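PDB 3M6M: Sensory/regulatory protein rpfC from Xanthomonas campestris pv. campestris, which probably relays a two-component signal as part of a sensor histidine kinase, its receiver domain binding magnesium and likely accepting a phosphoryl group on an aspartate. Local coordinates for residues 88-100 against 108-121. Residues are numbered along the deposited sequence; the frame is centred on the assembly and turned at random.
Sequences MRYTPVVVLSADV and CEQAGARAFLAKPV
Phe-116 lies beside Val-95 and reaches toward the C-terminal end of strand 93-97. With CG anti to the backbone N (chi1 -163°), its ring runs past the valine: CD1 meets Val-95 CB at 4.0 Å and CE1 meets CG1, the two side chains approaching obliquely. At the far end of the ring, the Asp-99 carbonyl oxygen comes in at the edge near the ring plane, 3.4 Å from CE2. That same oxygen takes a hydrogen bond from Ser-97 OG, 2.6 Å away and set on a lone pair, which helps hold the serine hydroxyl in place, OG between the backbone N and the carbonyl carbon (chi1 57°). The other methyl of Val-95, CG2, packs on Ala-113 CB.

On the other face, Leu-96 CD2 touches both Leu-117 CB and Val-121 CG2, and Leu-96 CB lies against Lys-119 CD (3.6 Å). Bent at chi3, that lysine sends NZ to salt bridges with Asp-21 and Asp-65 close to the magnesium ion, consistent with the conserved lysine of receiver domains, followed by a cis peptide bond to Pro-120. In the loop leading into strand 93-97, Tyr-90 OH meets Arg-114 CD at the edge of the ring, with ring and guanidinium planes 78° apart.

Parallel-strand bonds join the backbones, Val-95 N to Ala-115 O at 2.9 Å and Leu-117 N to Val-95 O at 3.0 Å. The strands belong to a beta-alpha-beta unit through helix 102-110. Strand 115-118 is outermost in the CheY-like sheet, strand 93-97 pairs with 61-65 beyond, and helix 123-133 covers Leu-117 while helix 24-35 touches Leu-96 and Val-121.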
loop_
_atom_site.group_PDB
_atom_site.type_symbol
_atom_site.label_atom_id
_atom_site.label_comp_id
_atom_site.label_asym_id
_atom_site.label_seq_id
_atom_site.Cartn_x
_atom_site.Cartn_y
_atom_site.Cartn_z
ATOM N N MET D 88 -7.534 17.019 29.261
ATOM C CA MET D 88 -8.367 16.583 30.378
ATOM C C MET D 88 -7.655 15.523 31.220
ATOM O O MET D 88 -6.948 14.662 30.687
ATOM C CB MET D 88 -9.705 16.044 29.868
ATOM C CG MET D 88 -10.762 15.845 30.943
ATOM S SD MET D 88 -12.132 14.817 30.390
ATOM C CE MET D 88 -13.245 14.973 31.779
ATOM N N ARG D 89 -7.845 15.612 32.534
ATOM C CA ARG D 89 -7.339 14.631 33.490
ATOM C C ARG D 89 -7.847 13.226 33.147
ATOM O O ARG D 89 -9.031 13.044 32.846
ATOM C CB ARG D 89 -7.781 15.024 34.905
ATOM C CG ARG D 89 -7.481 14.004 35.995
ATOM C CD ARG D 89 -8.629 13.940 36.995
ATOM N NE ARG D 89 -8.301 13.160 38.188
ATOM C CZ ARG D 89 -7.817 13.674 39.318
ATOM N NH1 ARG D 89 -7.592 14.980 39.426
ATOM N NH2 ARG D 89 -7.555 12.879 40.348
ATOM N N TYR D 90 -6.947 12.245 33.183
ATOM C CA TYR D 90 -7.330 10.853 32.973
ATOM C C TYR D 90 -8.099 10.304 34.169
ATOM O O TYR D 90 -7.730 10.534 35.323
ATOM C CB TYR D 90 -6.111 9.966 32.695
ATOM C CG TYR D 90 -6.474 8.505 32.511
ATOM C CD1 TYR D 90 -6.914 8.028 31.276
ATOM C CD2 TYR D 90 -6.397 7.604 33.577
ATOM C CE1 TYR D 90 -7.263 6.691 31.103
ATOM C CE2 TYR D 90 -6.743 6.264 33.416
ATOM C CZ TYR D 90 -7.176 5.816 32.176
ATOM O OH TYR D 90 -7.516 4.493 32.004
ATOM N N THR D 91 -9.172 9.577 33.876
ATOM C CA THR D 91 -9.932 8.860 34.900
ATOM C C THR D 91 -10.510 7.549 34.348
ATOM O O THR D 91 -11.116 7.542 33.273
ATOM C CB THR D 91 -11.012 9.756 35.589
ATOM O OG1 THR D 91 -12.143 8.962 35.966
ATOM C CG2 THR D 91 -11.464 10.882 34.680
ATOM N N PRO D 92 -10.291 6.434 35.076
ATOM C CA PRO D 92 -10.688 5.082 34.670
ATOM C C PRO D 92 -12.192 4.932 34.464
ATOM O O PRO D 92 -12.985 5.482 35.235
ATOM C CB PRO D 92 -10.240 4.213 35.851
ATOM C CG PRO D 92 -9.161 4.986 36.505
ATOM C CD PRO D 92 -9.562 6.418 36.358
ATOM N N VAL D 93 -12.571 4.191 33.424
ATOM C CA VAL D 93 -13.976 3.943 33.117
ATOM C C VAL D 93 -14.252 2.445 33.021
ATOM O O VAL D 93 -13.592 1.728 32.262
ATOM C CB VAL D 93 -14.416 4.633 31.800
ATOM C CG1 VAL D 93 -15.901 4.395 31.539
ATOM C CG2 VAL D 93 -14.120 6.127 31.838
ATOM N N VAL D 94 -15.227 1.986 33.801
ATOM C CA VAL D 94 -15.708 0.607 33.732
ATOM C C VAL D 94 -17.138 0.571 33.183
ATOM O O VAL D 94 -17.997 1.354 33.599
ATOM C CB VAL D 94 -15.594 -0.123 35.106
ATOM C CG1 VAL D 94 -16.008 0.786 36.252
ATOM C CG2 VAL D 94 -16.400 -1.423 35.119
ATOM N N VAL D 95 -17.377 -0.339 32.243
ATOM C CA VAL D 95 -18.670 -0.444 31.569
ATOM C C VAL D 95 -19.528 -1.568 32.159
ATOM O O VAL D 95 -19.018 -2.635 32.513
ATOM C CB VAL D 95 -18.497 -0.636 30.035
ATOM C CG1 VAL D 95 -19.829 -0.474 29.312
ATOM C CG2 VAL D 95 -17.488 0.362 29.479
ATOM N N LEU D 96 -20.830 -1.306 32.271
ATOM C CA LEU D 96 -21.810 -2.298 32.713
ATOM C C LEU D 96 -22.908 -2.477 31.675
ATOM O O LEU D 96 -23.411 -1.496 31.122
ATOM C CB LEU D 96 -22.453 -1.876 34.036
ATOM C CG LEU D 96 -21.705 -1.962 35.366
ATOM C CD1 LEU D 96 -22.647 -1.556 36.488
ATOM C CD2 LEU D 96 -21.152 -3.356 35.622
ATOM N N SER D 97 -23.281 -3.730 31.421
ATOM C CA SER D 97 -24.435 -4.050 30.572
ATOM C C SER D 97 -24.911 -5.489 30.740
ATOM O O SER D 97 -24.177 -6.346 31.241
ATOM C CB SER D 97 -24.140 -3.770 29.093
ATOM O OG SER D 97 -23.009 -4.493 28.651
ATOM N N ALA D 98 -26.154 -5.737 30.326
ATOM C CA ALA D 98 -26.680 -7.092 30.199
ATOM C C ALA D 98 -26.200 -7.696 28.879
ATOM O O ALA D 98 -26.299 -8.906 28.663
ATOM C CB ALA D 98 -28.194 -7.082 30.268
ATOM N N ASP D 99 -25.690 -6.830 28.004
ATOM C CA ASP D 99 -25.023 -7.229 26.769
ATOM C C ASP D 99 -23.603 -7.679 27.100
ATOM O O ASP D 99 -22.781 -6.886 27.565
ATOM C CB ASP D 99 -24.991 -6.053 25.783
ATOM C CG ASP D 99 -24.516 -6.451 24.387
ATOM O OD1 ASP D 99 -24.435 -5.556 23.520
ATOM O OD2 ASP D 99 -24.227 -7.642 24.145
ATOM N N VAL D 100 -23.329 -8.958 26.860
ATOM C CA VAL D 100 -22.030 -9.548 27.173
ATOM C C VAL D 100 -21.411 -10.193 25.919
ATOM O O VAL D 100 -20.498 -11.022 26.006
ATOM C CB VAL D 100 -22.143 -10.536 28.385
ATOM C CG1 VAL D 100 -22.799 -11.862 27.980
ATOM C CG2 VAL D 100 -20.783 -10.754 29.055
ATOM N N CYS D 108 -15.645 -1.697 23.325
ATOM C CA CYS D 108 -15.309 -0.935 24.523
ATOM C C CYS D 108 -13.827 -1.022 24.875
ATOM O O CYS D 108 -13.211 -0.010 25.211
ATOM C CB CYS D 108 -16.178 -1.370 25.706
ATOM S SG CYS D 108 -17.945 -1.040 25.479
ATOM N N GLU D 109 -13.260 -2.227 24.786
ATOM C CA GLU D 109 -11.830 -2.440 25.033
ATOM C C GLU D 109 -10.971 -1.593 24.090
ATOM O O GLU D 109 -9.987 -0.989 24.519
ATOM C CB GLU D 109 -11.465 -3.928 24.911
ATOM C CG GLU D 109 -10.010 -4.253 25.273
ATOM C CD GLU D 109 -9.667 -5.735 25.156
ATOM O OE1 GLU D 109 -10.134 -6.401 24.204
ATOM O OE2 GLU D 109 -8.911 -6.234 26.017
ATOM N N GLN D 110 -11.362 -1.548 22.817
ATOM C CA GLN D 110 -10.678 -0.748 21.798
ATOM C C GLN D 110 -10.818 0.753 22.056
ATOM O O GLN D 110 -9.939 1.533 21.688
ATOM C CB GLN D 110 -11.207 -1.081 20.396
ATOM C CG GLN D 110 -10.961 -2.516 19.930
ATOM C CD GLN D 110 -9.591 -2.727 19.310
ATOM O OE1 GLN D 110 -9.477 -2.977 18.108
ATOM N NE2 GLN D 110 -8.543 -2.634 20.125
ATOM N N ALA D 111 -11.924 1.144 22.689
ATOM C CA ALA D 111 -12.203 2.547 22.994
ATOM C C ALA D 111 -11.617 2.996 24.338
ATOM O O ALA D 111 -11.840 4.129 24.773
ATOM C CB ALA D 111 -13.704 2.811 22.943
ATOM N N GLY D 112 -10.875 2.103 24.990
ATOM C CA GLY D 112 -10.141 2.447 26.205
ATOM C C GLY D 112 -10.836 2.159 27.524
ATOM O O GLY D 112 -10.437 2.689 28.560
ATOM N N ALA D 113 -11.873 1.323 27.492
ATOM C CA ALA D 113 -12.546 0.889 28.714
ATOM C C ALA D 113 -11.642 -0.053 29.500
ATOM O O ALA D 113 -11.143 -1.043 28.958
ATOM C CB ALA D 113 -13.873 0.216 28.392
ATOM N N ARG D 114 -11.431 0.265 30.773
ATOM C CA ARG D 114 -10.516 -0.500 31.618
ATOM C C ARG D 114 -11.094 -1.829 32.103
ATOM O O ARG D 114 -10.348 -2.784 32.335
ATOM C CB ARG D 114 -10.039 0.342 32.802
ATOM C CG ARG D 114 -8.977 1.364 32.434
ATOM C CD ARG D 114 -8.268 1.887 33.669
ATOM N NE ARG D 114 -7.344 0.908 34.243
ATOM C CZ ARG D 114 -6.028 0.903 34.050
ATOM N NH1 ARG D 114 -5.455 1.830 33.291
ATOM N NH2 ARG D 114 -5.281 -0.032 34.621
ATOM N N ALA D 115 -12.415 -1.881 32.255
ATOM C CA ALA D 115 -13.102 -3.092 32.703
ATOM C C ALA D 115 -14.504 -3.194 32.114
ATOM O O ALA D 115 -15.169 -2.182 31.884
ATOM C CB ALA D 115 -13.159 -3.146 34.227
ATOM N N PHE D 116 -14.936 -4.429 31.872
ATOM C CA PHE D 116 -16.274 -4.715 31.370
ATOM C C PHE D 116 -16.903 -5.798 32.241
ATOM O O PHE D 116 -16.489 -6.961 32.200
ATOM C CB PHE D 116 -16.208 -5.170 29.908
ATOM C CG PHE D 116 -17.524 -5.092 29.182
ATOM C CD1 PHE D 116 -17.749 -4.092 28.243
ATOM C CD2 PHE D 116 -18.533 -6.022 29.426
ATOM C CE1 PHE D 116 -18.961 -4.015 27.562
ATOM C CE2 PHE D 116 -19.750 -5.951 28.753
ATOM C CZ PHE D 116 -19.963 -4.947 27.818
ATOM N N LEU D 117 -17.897 -5.407 33.032
ATOM C CA LEU D 117 -18.549 -6.331 33.958
ATOM C C LEU D 117 -20.023 -6.533 33.632
ATOM O O LEU D 117 -20.704 -5.612 33.175
ATOM C CB LEU D 117 -18.376 -5.858 35.403
ATOM C CG LEU D 117 -16.963 -5.940 35.989
ATOM C CD1 LEU D 117 -16.797 -4.929 37.109
ATOM C CD2 LEU D 117 -16.642 -7.351 36.475
ATOM N N ALA D 118 -20.504 -7.749 33.875
ATOM C CA ALA D 118 -21.869 -8.134 33.535
ATOM C C ALA D 118 -22.903 -7.564 34.501
ATOM O O ALA D 118 -22.637 -7.398 35.694
ATOM C CB ALA D 118 -21.989 -9.656 33.456
ATOM N N LYS D 119 -24.077 -7.258 33.958
ATOM C CA LYS D 119 -25.242 -6.874 34.743
ATOM C C LYS D 119 -26.237 -8.045 34.789
ATOM O O LYS D 119 -26.416 -8.732 33.779
ATOM C CB LYS D 119 -25.899 -5.635 34.133
ATOM C CG LYS D 119 -25.293 -4.312 34.572
ATOM C CD LYS D 119 -25.843 -3.142 33.760
ATOM C CE LYS D 119 -27.172 -2.627 34.290
ATOM N NZ LYS D 119 -27.708 -1.541 33.426
ATOM N N PRO D 120 -26.884 -8.286 35.952
ATOM C CA PRO D 120 -26.756 -7.572 37.229
ATOM C C PRO D 120 -25.364 -7.720 37.830
ATOM O O PRO D 120 -24.766 -8.798 37.759
ATOM C CB PRO D 120 -27.803 -8.248 38.123
ATOM C CG PRO D 120 -28.020 -9.583 37.516
ATOM C CD PRO D 120 -27.873 -9.376 36.043
ATOM N N VAL D 121 -24.860 -6.636 38.410
ATOM C CA VAL D 121 -23.476 -6.584 38.870
ATOM C C VAL D 121 -23.234 -7.430 40.128
ATOM O O VAL D 121 -24.010 -7.384 41.086
ATOM C CB VAL D 121 -22.984 -5.113 39.046
ATOM C CG1 VAL D 121 -23.601 -4.452 40.282
ATOM C CG2 VAL D 121 -21.463 -5.053 39.090
#